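Local atomic coordinates of alpha-amylase G-6 (Bacillus halodurans, PDB entry 2C3G), a protein that probably binds starch through a family 26 carbohydrate-binding module, the part of the longer amylase contained in this chain. Residues A[9-12]-A[16-19]; A[42-45]-A[49-52]; A[78-81]-A[87-90]. All coordinates share one frame; numbering follows the deposited sequence.

Interaction 1 (A[9-12]-A[16-19])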
loop_
_atom_site.group_PDB
_atom_site.type_symbol
_atom_site.label_atom_id
_atom_site.label_comp_id
_atom_site.label_asym_id
_atom_site.label_seq_id
_atom_site.Cartn_x
_atom_site.Cartn_y
_atom_site.Cartn_z
ATOM N N ILE A 9 -2.751 1.241 -4.822
ATOM C CA ILE A 9 -2.207 2.159 -3.849
ATOM C C ILE A 9 -0.886 2.670 -4.388
ATOM O O ILE A 9 -0.082 1.888 -4.875
ATOM C CB ILE A 9 -2.132 1.477 -2.415
ATOM C CG1 ILE A 9 -3.469 1.643 -1.677
ATOM C CG2 ILE A 9 -1.180 2.195 -1.475
ATOM C CD1 ILE A 9 -4.501 0.689 -2.007
ATOM N N TYR A 10 -0.698 3.989 -4.358
ATOM C CA TYR A 10 0.569 4.603 -4.752
ATOM C C TYR A 10 1.193 5.215 -3.533
ATOM O O TYR A 10 0.517 5.851 -2.739
ATOM C CB TYR A 10 0.401 5.699 -5.801
ATOM C CG TYR A 10 -0.180 5.241 -7.103
ATOM C CD1 TYR A 10 0.636 5.013 -8.210
ATOM C CD2 TYR A 10 -1.548 5.030 -7.223
ATOM C CE1 TYR A 10 0.089 4.593 -9.423
ATOM C CE2 TYR A 10 -2.110 4.612 -8.409
ATOM C CZ TYR A 10 -1.290 4.395 -9.499
ATOM O OH TYR A 10 -1.849 3.983 -10.658
ATOM N N PHE A 11 2.493 5.008 -3.397
ATOM C CA PHE A 11 3.216 5.464 -2.241
ATOM C C PHE A 11 4.373 6.376 -2.636
ATOM O O PHE A 11 5.207 6.007 -3.438
ATOM C CB PHE A 11 3.731 4.230 -1.502
ATOM C CG PHE A 11 4.493 4.545 -0.267
ATOM C CD1 PHE A 11 4.004 5.475 0.646
ATOM C CD2 PHE A 11 5.684 3.914 -0.017
ATOM C CE1 PHE A 11 4.707 5.777 1.793
ATOM C CE2 PHE A 11 6.407 4.214 1.115
ATOM C CZ PHE A 11 5.908 5.154 2.029
ATOM N N LYS A 12 4.424 7.566 -2.054
ATOM C CA LYS A 12 5.573 8.429 -2.240
ATOM C C LYS A 12 6.591 8.083 -1.175
ATOM O O LYS A 12 6.440 8.460 0.006
ATOM C CB LYS A 12 5.191 9.901 -2.199
ATOM C CG LYS A 12 6.353 10.760 -2.568
ATOM C CD LYS A 12 6.002 11.783 -3.588
ATOM C CE LYS A 12 6.226 13.146 -3.020
ATOM N NZ LYS A 12 6.366 14.167 -4.104
ATOM N N SER A 16 14.953 8.193 2.651
ATOM C CA SER A 16 15.735 7.359 3.571
ATOM C C SER A 16 15.352 5.882 3.500
ATOM O O SER A 16 16.084 5.023 3.977
ATOM C CB SER A 16 15.573 7.845 5.008
ATOM O OG SER A 16 14.221 7.704 5.428
ATOM N N TRP A 17 14.213 5.579 2.895
ATOM C CA TRP A 17 13.702 4.221 2.889
ATOM C C TRP A 17 14.350 3.347 1.830
ATOM O O TRP A 17 14.696 3.833 0.746
ATOM C CB TRP A 17 12.218 4.269 2.594
ATOM C CG TRP A 17 11.364 4.599 3.730
ATOM C CD1 TRP A 17 11.615 5.501 4.725
ATOM C CD2 TRP A 17 10.076 4.045 4.003
ATOM N NE1 TRP A 17 10.553 5.545 5.595
ATOM C CE2 TRP A 17 9.595 4.658 5.177
ATOM C CE3 TRP A 17 9.276 3.093 3.372
ATOM C CZ2 TRP A 17 8.349 4.355 5.727
ATOM C CZ3 TRP A 17 8.042 2.793 3.915
ATOM C CH2 TRP A 17 7.587 3.426 5.083
ATOM N N GLY A 18 14.486 2.058 2.134
ATOM C CA GLY A 18 14.870 1.062 1.146
ATOM C C GLY A 18 13.657 0.608 0.353
ATOM O O GLY A 18 12.581 1.218 0.475
ATOM N N THR A 19 13.809 -0.457 -0.443
ATOM C CA THR A 19 12.745 -0.935 -1.346
ATOM C C THR A 19 11.385 -0.954 -0.649
ATOM O O THR A 19 11.285 -1.546 0.429
ATOM C CB THR A 19 13.101 -2.330 -1.888
ATOM O OG1 THR A 19 14.028 -2.203 -2.974
ATOM C CG2 THR A 19 11.896 -2.998 -2.549
#

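Interaction 2 (A[42-45]-A[49-52]). With CD (cadmium ion), chain D; CD (cadmium ion), chain E.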
loop_
_atom_site.group_PDB
_atom_site.type_symbol
_atom_site.label_atom_id
_atom_site.label_comp_id
_atom_site.label_asym_id
_atom_site.label_seq_id
_atom_site.Cartn_x
_atom_site.Cartn_y
_atom_site.Cartn_z
ATOM N N MET A 42 6.336 -2.974 -3.819
ATOM C CA MET A 42 5.665 -1.915 -4.548
ATOM C C MET A 42 6.468 -1.529 -5.777
ATOM O O MET A 42 7.509 -0.931 -5.682
ATOM C CB MET A 42 5.367 -0.736 -3.627
ATOM C CG MET A 42 4.303 -1.063 -2.603
ATOM S SD MET A 42 3.772 0.382 -1.751
ATOM C CE MET A 42 2.564 0.972 -2.871
ATOM N N GLU A 43 5.999 -1.945 -6.937
ATOM C CA GLU A 43 6.706 -1.681 -8.184
ATOM C C GLU A 43 6.948 -0.171 -8.355
ATOM O O GLU A 43 6.174 0.630 -7.864
ATOM C CB GLU A 43 5.957 -2.318 -9.351
ATOM C CG GLU A 43 4.617 -3.008 -8.988
ATOM C CD GLU A 43 3.483 -2.395 -9.782
ATOM O OE1 GLU A 43 3.769 -1.374 -10.457
ATOM O OE2 GLU A 43 2.331 -2.893 -9.780
ATOM N N HIS A 44 8.065 0.215 -8.966
ATOM C CA HIS A 44 8.348 1.636 -9.175
ATOM C C HIS A 44 7.339 2.186 -10.164
ATOM O O HIS A 44 6.964 1.506 -11.133
ATOM C CB HIS A 44 9.805 1.870 -9.635
ATOM C CG HIS A 44 10.134 3.309 -9.903
ATOM N ND1 HIS A 44 10.354 3.800 -11.174
ATOM C CD2 HIS A 44 10.236 4.369 -9.074
ATOM C CE1 HIS A 44 10.597 5.095 -11.115
ATOM N NE2 HIS A 44 10.525 5.470 -9.853
ATOM N N TYR A 45 6.861 3.401 -9.912
ATOM C CA TYR A 45 5.945 4.023 -10.848
ATOM C C TYR A 45 6.658 5.182 -11.581
ATOM O O TYR A 45 6.821 5.153 -12.810
ATOM C CB TYR A 45 4.642 4.454 -10.159
ATOM C CG TYR A 45 3.704 5.209 -11.067
ATOM C CD1 TYR A 45 3.076 4.583 -12.133
ATOM C CD2 TYR A 45 3.468 6.567 -10.878
ATOM C CE1 TYR A 45 2.194 5.298 -12.994
ATOM C CE2 TYR A 45 2.613 7.296 -11.738
ATOM C CZ TYR A 45 1.973 6.659 -12.782
ATOM O OH TYR A 45 1.141 7.396 -13.611
ATOM N N TRP A 49 7.378 7.891 -6.497
ATOM C CA TRP A 49 6.131 7.106 -6.414
ATOM C C TRP A 49 6.334 5.610 -6.719
ATOM O O TRP A 49 6.970 5.230 -7.679
ATOM C CB TRP A 49 5.000 7.671 -7.294
ATOM C CG TRP A 49 4.444 9.033 -6.854
ATOM C CD1 TRP A 49 4.743 10.266 -7.389
ATOM C CD2 TRP A 49 3.490 9.278 -5.806
ATOM N NE1 TRP A 49 4.050 11.257 -6.724
ATOM C CE2 TRP A 49 3.276 10.677 -5.745
ATOM C CE3 TRP A 49 2.827 8.460 -4.879
ATOM C CZ2 TRP A 49 2.377 11.265 -4.828
ATOM C CZ3 TRP A 49 1.951 9.035 -3.978
ATOM C CH2 TRP A 49 1.746 10.428 -3.950
ATOM N N TYR A 50 5.737 4.776 -5.892
ATOM C CA TYR A 50 5.749 3.335 -6.076
ATOM C C TYR A 50 4.303 2.891 -5.964
ATOM O O TYR A 50 3.477 3.614 -5.455
ATOM C CB TYR A 50 6.609 2.703 -5.002
ATOM C CG TYR A 50 8.092 2.946 -5.199
ATOM C CD1 TYR A 50 8.910 1.934 -5.707
ATOM C CD2 TYR A 50 8.680 4.188 -4.888
ATOM C CE1 TYR A 50 10.262 2.145 -5.898
ATOM C CE2 TYR A 50 10.042 4.397 -5.080
ATOM C CZ TYR A 50 10.816 3.365 -5.585
ATOM O OH TYR A 50 12.148 3.536 -5.777
ATOM N N THR A 51 3.973 1.718 -6.459
ATOM C CA THR A 51 2.565 1.359 -6.571
ATOM C C THR A 51 2.371 -0.129 -6.480
ATOM O O THR A 51 3.280 -0.911 -6.774
ATOM C CB THR A 51 1.966 1.884 -7.930
ATOM O OG1 THR A 51 0.581 1.550 -8.005
ATOM C CG2 THR A 51 2.543 1.167 -9.062
ATOM N N HIS A 52 1.168 -0.506 -6.081
ATOM C CA HIS A 52 0.770 -1.907 -6.047
ATOM C C HIS A 52 -0.746 -2.036 -5.939
ATOM O O HIS A 52 -1.414 -1.261 -5.224
ATOM C CB HIS A 52 1.512 -2.684 -4.935
ATOM C CG HIS A 52 1.026 -4.095 -4.745
ATOM N ND1 HIS A 52 1.473 -5.153 -5.510
ATOM C CD2 HIS A 52 0.119 -4.617 -3.882
ATOM C CE1 HIS A 52 0.855 -6.260 -5.139
ATOM N NE2 HIS A 52 0.035 -5.963 -4.145
HETATM CD CD CD D . 2.609 -5.371 -7.640
HETATM CD CD CD E . 10.431 2.863 -13.384
HETATM O O HOH W 1 0.804 -4.516 -8.830
#

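Interaction 3 (A[78-81]-A[87-90]). With CD (cadmium ion), chain C.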
loop_
_atom_site.group_PDB
_atom_site.type_symbol
_atom_site.label_atom_id
_atom_site.label_comp_id
_atom_site.label_asym_id
_atom_site.label_seq_id
_atom_site.Cartn_x
_atom_site.Cartn_y
_atom_site.Cartn_z
ATOM N N PRO A 78 -1.912 1.133 14.172
ATOM C CA PRO A 78 -2.611 0.154 13.334
ATOM C C PRO A 78 -2.520 0.621 11.875
ATOM O O PRO A 78 -2.197 1.792 11.652
ATOM C CB PRO A 78 -4.052 0.243 13.835
ATOM C CG PRO A 78 -4.218 1.704 14.218
ATOM C CD PRO A 78 -2.839 2.129 14.757
ATOM N N GLY A 79 -2.818 -0.261 10.917
ATOM C CA GLY A 79 -2.828 0.094 9.498
ATOM C C GLY A 79 -3.717 1.273 9.110
ATOM O O GLY A 79 -4.560 1.715 9.885
ATOM N N PHE A 80 -3.495 1.822 7.919
ATOM C CA PHE A 80 -4.439 2.794 7.341
ATOM C C PHE A 80 -5.601 1.995 6.779
ATOM O O PHE A 80 -5.372 1.010 6.096
ATOM C CB PHE A 80 -3.817 3.580 6.163
ATOM C CG PHE A 80 -2.787 4.609 6.551
ATOM C CD1 PHE A 80 -3.047 5.566 7.523
ATOM C CD2 PHE A 80 -1.561 4.652 5.887
ATOM C CE1 PHE A 80 -2.078 6.527 7.863
ATOM C CE2 PHE A 80 -0.602 5.613 6.205
ATOM C CZ PHE A 80 -0.861 6.550 7.194
ATOM N N PHE A 81 -6.831 2.407 7.054
ATOM C CA PHE A 81 -7.985 1.746 6.443
ATOM C C PHE A 81 -8.305 2.384 5.098
ATOM O O PHE A 81 -8.381 3.614 5.007
ATOM C CB PHE A 81 -9.227 1.755 7.355
ATOM C CG PHE A 81 -10.478 1.244 6.674
ATOM C CD1 PHE A 81 -10.720 -0.110 6.566
ATOM C CD2 PHE A 81 -11.400 2.133 6.103
ATOM C CE1 PHE A 81 -11.853 -0.575 5.912
ATOM C CE2 PHE A 81 -12.536 1.669 5.449
ATOM C CZ PHE A 81 -12.759 0.321 5.358
ATOM N N TRP A 87 -3.459 7.337 -3.524
ATOM C CA TRP A 87 -2.096 8.007 -3.504
ATOM C C TRP A 87 -1.708 8.635 -2.166
ATOM O O TRP A 87 -2.274 9.652 -1.760
ATOM C CB TRP A 87 -1.883 9.104 -4.598
ATOM C CG TRP A 87 -2.197 8.705 -5.946
ATOM C CD1 TRP A 87 -3.421 8.330 -6.409
ATOM C CD2 TRP A 87 -1.293 8.604 -7.057
ATOM N NE1 TRP A 87 -3.338 7.996 -7.740
ATOM C CE2 TRP A 87 -2.039 8.159 -8.162
ATOM C CE3 TRP A 87 0.085 8.847 -7.227
ATOM C CZ2 TRP A 87 -1.462 7.941 -9.438
ATOM C CZ3 TRP A 87 0.666 8.620 -8.475
ATOM C CH2 TRP A 87 -0.116 8.190 -9.573
ATOM N N PHE A 88 -0.704 8.067 -1.493
ATOM C CA PHE A 88 -0.273 8.604 -0.205
ATOM C C PHE A 88 1.095 9.321 -0.218
ATOM O O PHE A 88 2.091 8.707 -0.509
ATOM C CB PHE A 88 -0.294 7.489 0.835
ATOM C CG PHE A 88 0.061 7.947 2.212
ATOM C CD1 PHE A 88 -0.889 8.554 3.032
ATOM C CD2 PHE A 88 1.349 7.793 2.686
ATOM C CE1 PHE A 88 -0.561 8.947 4.333
ATOM C CE2 PHE A 88 1.678 8.182 3.964
ATOM C CZ PHE A 88 0.720 8.749 4.795
ATOM N N ASP A 89 1.118 10.620 0.099
ATOM C CA ASP A 89 2.359 11.386 0.242
ATOM C C ASP A 89 2.534 12.014 1.633
ATOM O O ASP A 89 3.210 13.024 1.781
ATOM C CB ASP A 89 2.392 12.510 -0.781
ATOM C CG ASP A 89 1.308 13.543 -0.562
ATOM O OD1 ASP A 89 1.080 14.298 -1.562
ATOM O OD2 ASP A 89 0.626 13.729 0.524
ATOM N N GLY A 90 1.928 11.417 2.655
ATOM C CA GLY A 90 1.807 12.052 3.952
ATOM C C GLY A 90 0.352 12.422 4.160
ATOM O O GLY A 90 -0.105 12.544 5.286
HETATM CD CD CD C . -0.220 15.651 -0.560
HETATM O O HOH W 2 -0.295 17.354 -2.077
#

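Interaction 1 (A[9-12]-A[16-19])
The backbones of Phe11, on the strand 6-12, and Trp17, in the loop that follows it, stay far apart: the CA atoms of Phe11 and Thr19 are 11.5 Å apart, and the distance is spanned by two aromatic rings. Phe11 sends its ring out from the strand with CG trans to the backbone N (chi1 -179°), bringing the CE2-CZ side of the ring to the loop. Phe11 CZ approaches one face of the indole from beyond the rim, at the CZ3-CH2 side of the six-membered ring; Phe11 CE2 lies 3.5 Å from Trp17 CZ3 and Phe11 CZ 3.9 Å from Trp17 CH2. The two planes are inclined at 53° with centroids 5.3 Å apart, an oblique pairing rather than a stack or an edge-to-face pair. In the beta-sandwich of this starch-binding module, Phe11 belongs to the mixed sheet, and its ring also stacks on Phe64 of the facing sheet, on the strand 59-66. Trp17 touches Phe64 as well, so the three rings form one aromatic cluster where the chain passes from one sheet toward the other. Trp17 CG lies beside its own backbone N, opposite the carbonyl carbon (chi1 -80°), which turns the indole toward Phe11; Trp17 is partly exposed, while Phe11 is buried. Polar bonds outside the ring pair hold the loop in place: Trp17 O accepts from Lys13 NZ, and Gly18 N donates to Asp66 OD2.

Interaction 2 (A[42-45]-A[49-52])
Glu43 pairs with Thr51 (antiparallel, hydrogen-bonded) and His44 with Tyr50 (non-hydrogen-bonded) in the beta hairpin of strands 43-46 and 49-55, at one margin of the mixed sheet. Thr51 N donates to Glu43 O (2.8 Å) and Tyr45 N to Trp49 O (2.9 Å). The Tyr50 side chain runs across the partner strand. Tyr50 CB sits 3.9 Å from Met42 CB. Beyond it, Tyr50 CD1 meets Met42 O at the ring edge, 3.2 Å away. Tyr50 CE1 lies beside His44 CB (3.8 Å). His44 CD2 lies over one face of the ring, toward the rim, 3.7 Å from Tyr50 CZ, and Tyr50 OH passes close to the same carbon. His44, its CG turned away from the backbone N (chi1 178°), thus presents an imidazole edge to the phenol face in a T-shaped pair, planes at 71°. An alanine at Tyr50 would probably leave the His44 CD2 edge without its aromatic face and open a gap beside Met42 O, where the ring edge had been. The imidazole has two further holds: NE2 is hydrogen-bonded to Gly47 O, and ND1 binds a cadmium ion. Toward the other end of the hairpin, a second cadmium is bound by His52 ND1 at 2.4 Å.

Interaction 3 (A[78-81]-A[87-90])
Phe80 and Phe88 make a purely apolar, ring-to-ring contact between the two sheets of the beta-sandwich. Phe80 stands on the strand 71-82, an outer strand of the three-stranded antiparallel sheet; Phe88 ends the strand 86-88 of the mixed sheet. The backbones are well separated, with the CA atoms of Phe80 and Phe88 10.4 Å apart, and both side chains point into the space between them. The CE2-CZ side of the Phe80 ring reaches over one face of the Phe88 ring, toward its rim, with Phe80 CZ 3.6 Å from Phe88 CZ. Because the planes meet at 46° and the centroids are 4.9 Å apart, the arrangement is oblique. Phe88 gets there with CG opposite the backbone N (chi1 -177°), its ring extended from the strand. On the reverse face, Gly90 N sits 3.4 Å above the centre of the Phe88 ring, which is thereby packed from both sides. Gly90 itself has backbone angles that would jam a CB against the preceding carbonyl. More aromatics surround the pair: Trp92 is edge-to-face with Phe80 and also meets Phe88, and Trp72 is edge-to-face with Phe88. Just past Phe88, Asp89 turns to a cadmium ion that His93 also binds. Both carboxylate oxygens grip the metal, Asp89 OD1 at 2.1 Å and Asp89 OD2 at 2.4 Å, and OD2 is hydrogen-bonded to Glu91 N as well.

How the interactions relate
From the N terminus, interaction 1 comes first, closing the loop that leads from the strand 6-12 toward the strand 20-28 of the other sheet. Interaction 2 then closes the hairpin 43-46/49-55, and interaction 3 the turn from the strand 71-82 back to 86-88. The three follow in series, without nesting or crossing. They meet at the strand 6-12, which lies between 49-55 and 86-88 in the mixed sheet: Phe11 N is probably hydrogen-bonded to Tyr50 O, and Phe88 N to Tyr10 O. Interactions 2 and 3 also touch directly, Trp49 and Tyr45 packing on Trp87. Interaction 3 bridges the two sheets; interaction 1 ties the mixed sheet to the connecting loop; interaction 2 stays within the mixed sheet.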